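Local coordinates for protein ribulose bisphosphate carboxylase (Hyperthermus butylicus DSM 5456, PDB 6HUN) that probably catalyses the addition of carbon dioxide and water to ribulose 1,5-bisphosphate, yielding two molecules of 3-phosphoglycerate, as a magnesium-dependent form III Rubisco, at residues A[219-224]-A[259-264]. Numbering follows the deposited sequence.
Sequences RLKEVM and ADYGNK
Where Met224 faces Tyr261, the helical turns 219-224 come closest to the end of helix 248-260, with the two CA atoms 7.2 Å apart. That helix closes in a Schellman motif: Gly262 N bonds to Ala259 O and Asn263 N to Val258 O. Gly262, at phi 74°, takes backbone angles at which a CB would jam against the preceding carbonyl oxygen, hence glycine. Tyr261 reaches across, its ring crossing the side chains of Leu220 and Lys221 obliquely: Leu220 CD2 lies 3.5 Å from Tyr261 CD2, while Lys221, an exposed residue, packs its methylenes at the phenol end, CG a tight 3.0 Å from Tyr261 OH. This hydroxyl also makes a weak hydrogen bond to Glu217 OE2, on Leu220's helix. Unbranched and flexible, Met224 bends at chi2 (-47°) and chi3 (-61°), which brings SD and CE each 3.7 Å from Asn263 CB. With alanine replacing Tyr261, Leu220 and Lys221 would lose the ring between them and a gap would probably open. Asn263, buried, donates a hydrogen bond from ND2 to Tyr240 O. The contact thus joins neighbouring outer helices of the TIM barrel, Leu220 packing on Leu257, Val258 and, inward, Tyr240 of strand 239-243, while the turn leads into strand 265-269.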
loop_
_atom_site.group_PDB
_atom_site.type_symbol
_atom_site.label_atom_id
_atom_site.label_comp_id
_atom_site.label_asym_id
_atom_site.label_seq_id
_atom_site.Cartn_x
_atom_site.Cartn_y
_atom_site.Cartn_z
ATOM N N ARG A 219 -12.987 -18.967 -16.121
ATOM C CA ARG A 219 -13.230 -17.682 -16.788
ATOM C C ARG A 219 -12.249 -17.443 -17.940
ATOM O O ARG A 219 -12.663 -17.103 -19.071
ATOM C CB ARG A 219 -13.121 -16.549 -15.758
ATOM C CG ARG A 219 -13.129 -15.178 -16.366
ATOM C CD ARG A 219 -13.341 -14.141 -15.261
ATOM N NE ARG A 219 -12.110 -13.542 -14.768
ATOM C CZ ARG A 219 -11.632 -13.737 -13.547
ATOM N NH1 ARG A 219 -12.279 -14.544 -12.709
ATOM N NH2 ARG A 219 -10.512 -13.137 -13.180
ATOM N N LEU A 220 -10.963 -17.706 -17.693
ATOM C CA LEU A 220 -9.920 -17.547 -18.705
ATOM C C LEU A 220 -10.161 -18.446 -19.926
ATOM O O LEU A 220 -10.008 -18.003 -21.065
ATOM C CB LEU A 220 -8.563 -17.859 -18.076
ATOM C CG LEU A 220 -7.323 -17.856 -18.959
ATOM C CD1 LEU A 220 -7.206 -16.467 -19.571
ATOM C CD2 LEU A 220 -6.036 -18.310 -18.196
ATOM N N LYS A 221 -10.502 -19.712 -19.711
ATOM C CA LYS A 221 -10.854 -20.575 -20.845
ATOM C C LYS A 221 -11.969 -19.965 -21.694
ATOM O O LYS A 221 -11.896 -19.955 -22.931
ATOM C CB LYS A 221 -11.299 -21.941 -20.336
ATOM C CG LYS A 221 -10.272 -22.696 -19.500
ATOM C CD LYS A 221 -10.817 -24.056 -19.032
ATOM C CE LYS A 221 -10.884 -25.068 -20.176
ATOM N NZ LYS A 221 -12.029 -24.848 -21.124
ATOM N N GLU A 222 -13.048 -19.507 -21.052
ATOM C CA GLU A 222 -14.176 -18.971 -21.806
ATOM C C GLU A 222 -13.816 -17.694 -22.559
ATOM O O GLU A 222 -14.344 -17.451 -23.655
ATOM C CB GLU A 222 -15.366 -18.717 -20.891
ATOM C CG GLU A 222 -16.048 -19.955 -20.381
ATOM C CD GLU A 222 -16.581 -20.789 -21.507
ATOM O OE1 GLU A 222 -17.422 -20.272 -22.299
ATOM O OE2 GLU A 222 -16.140 -21.957 -21.618
ATOM N N VAL A 223 -12.938 -16.860 -21.996
ATOM C CA VAL A 223 -12.545 -15.644 -22.706
ATOM C C VAL A 223 -11.550 -15.948 -23.823
ATOM O O VAL A 223 -11.619 -15.339 -24.898
ATOM C CB VAL A 223 -11.988 -14.590 -21.723
ATOM C CG1 VAL A 223 -11.490 -13.328 -22.486
ATOM C CG2 VAL A 223 -13.057 -14.246 -20.716
ATOM N N MET A 224 -10.659 -16.920 -23.635
ATOM C CA MET A 224 -9.641 -17.193 -24.648
ATOM C C MET A 224 -10.234 -17.878 -25.867
ATOM O O MET A 224 -9.715 -17.704 -26.976
ATOM C CB MET A 224 -8.519 -18.048 -24.073
ATOM C CG MET A 224 -7.678 -17.327 -23.033
ATOM S SD MET A 224 -7.155 -15.654 -23.537
ATOM C CE MET A 224 -6.166 -16.056 -25.030
ATOM N N ALA A 259 -0.204 -17.407 -19.527
ATOM C CA ALA A 259 0.842 -17.693 -20.506
ATOM C C ALA A 259 0.544 -18.988 -21.284
ATOM O O ALA A 259 0.648 -19.020 -22.515
ATOM C CB ALA A 259 2.194 -17.799 -19.785
ATOM N N ASP A 260 0.167 -20.068 -20.578
ATOM C CA ASP A 260 -0.089 -21.346 -21.263
ATOM C C ASP A 260 -1.243 -21.265 -22.247
ATOM O O ASP A 260 -1.285 -22.060 -23.197
ATOM C CB ASP A 260 -0.377 -22.441 -20.240
ATOM C CG ASP A 260 0.850 -22.794 -19.442
ATOM O OD1 ASP A 260 1.942 -22.405 -19.926
ATOM O OD2 ASP A 260 0.746 -23.443 -18.372
ATOM N N TYR A 261 -2.206 -20.357 -22.027
ATOM C CA TYR A 261 -3.303 -20.179 -22.976
ATOM C C TYR A 261 -2.967 -19.214 -24.095
ATOM O O TYR A 261 -3.850 -18.907 -24.903
ATOM C CB TYR A 261 -4.589 -19.719 -22.277
ATOM C CG TYR A 261 -5.386 -20.832 -21.623
ATOM C CD1 TYR A 261 -6.227 -21.648 -22.356
ATOM C CD2 TYR A 261 -5.280 -21.071 -20.284
ATOM C CE1 TYR A 261 -6.940 -22.654 -21.745
ATOM C CE2 TYR A 261 -5.983 -22.052 -19.676
ATOM C CZ TYR A 261 -6.810 -22.842 -20.407
ATOM O OH TYR A 261 -7.498 -23.838 -19.765
ATOM N N GLY A 262 -1.709 -18.822 -24.246
ATOM C CA GLY A 262 -1.379 -17.978 -25.375
ATOM C C GLY A 262 -1.834 -16.531 -25.247
ATOM O O GLY A 262 -1.775 -15.811 -26.234
ATOM N N ASN A 263 -2.293 -16.089 -24.058
ATOM C CA ASN A 263 -2.611 -14.675 -23.847
ATOM C C ASN A 263 -1.334 -13.934 -23.454
ATOM O O ASN A 263 -0.425 -14.517 -22.847
ATOM C CB ASN A 263 -3.681 -14.508 -22.757
ATOM C CG ASN A 263 -4.213 -13.076 -22.657
ATOM O OD1 ASN A 263 -4.800 -12.573 -23.607
ATOM N ND2 ASN A 263 -4.027 -12.422 -21.484
ATOM N N LYS A 264 -1.264 -12.642 -23.804
ATOM C CA LYS A 264 -0.022 -11.894 -23.708
ATOM C C LYS A 264 -0.059 -10.836 -22.608
ATOM O O LYS A 264 0.929 -10.107 -22.441
ATOM C CB LYS A 264 0.318 -11.225 -25.018
ATOM C CG LYS A 264 0.571 -12.277 -26.159
ATOM C CD LYS A 264 1.814 -13.074 -25.785
ATOM C CE LYS A 264 3.080 -12.387 -26.332
ATOM N NZ LYS A 264 4.345 -13.114 -25.980
#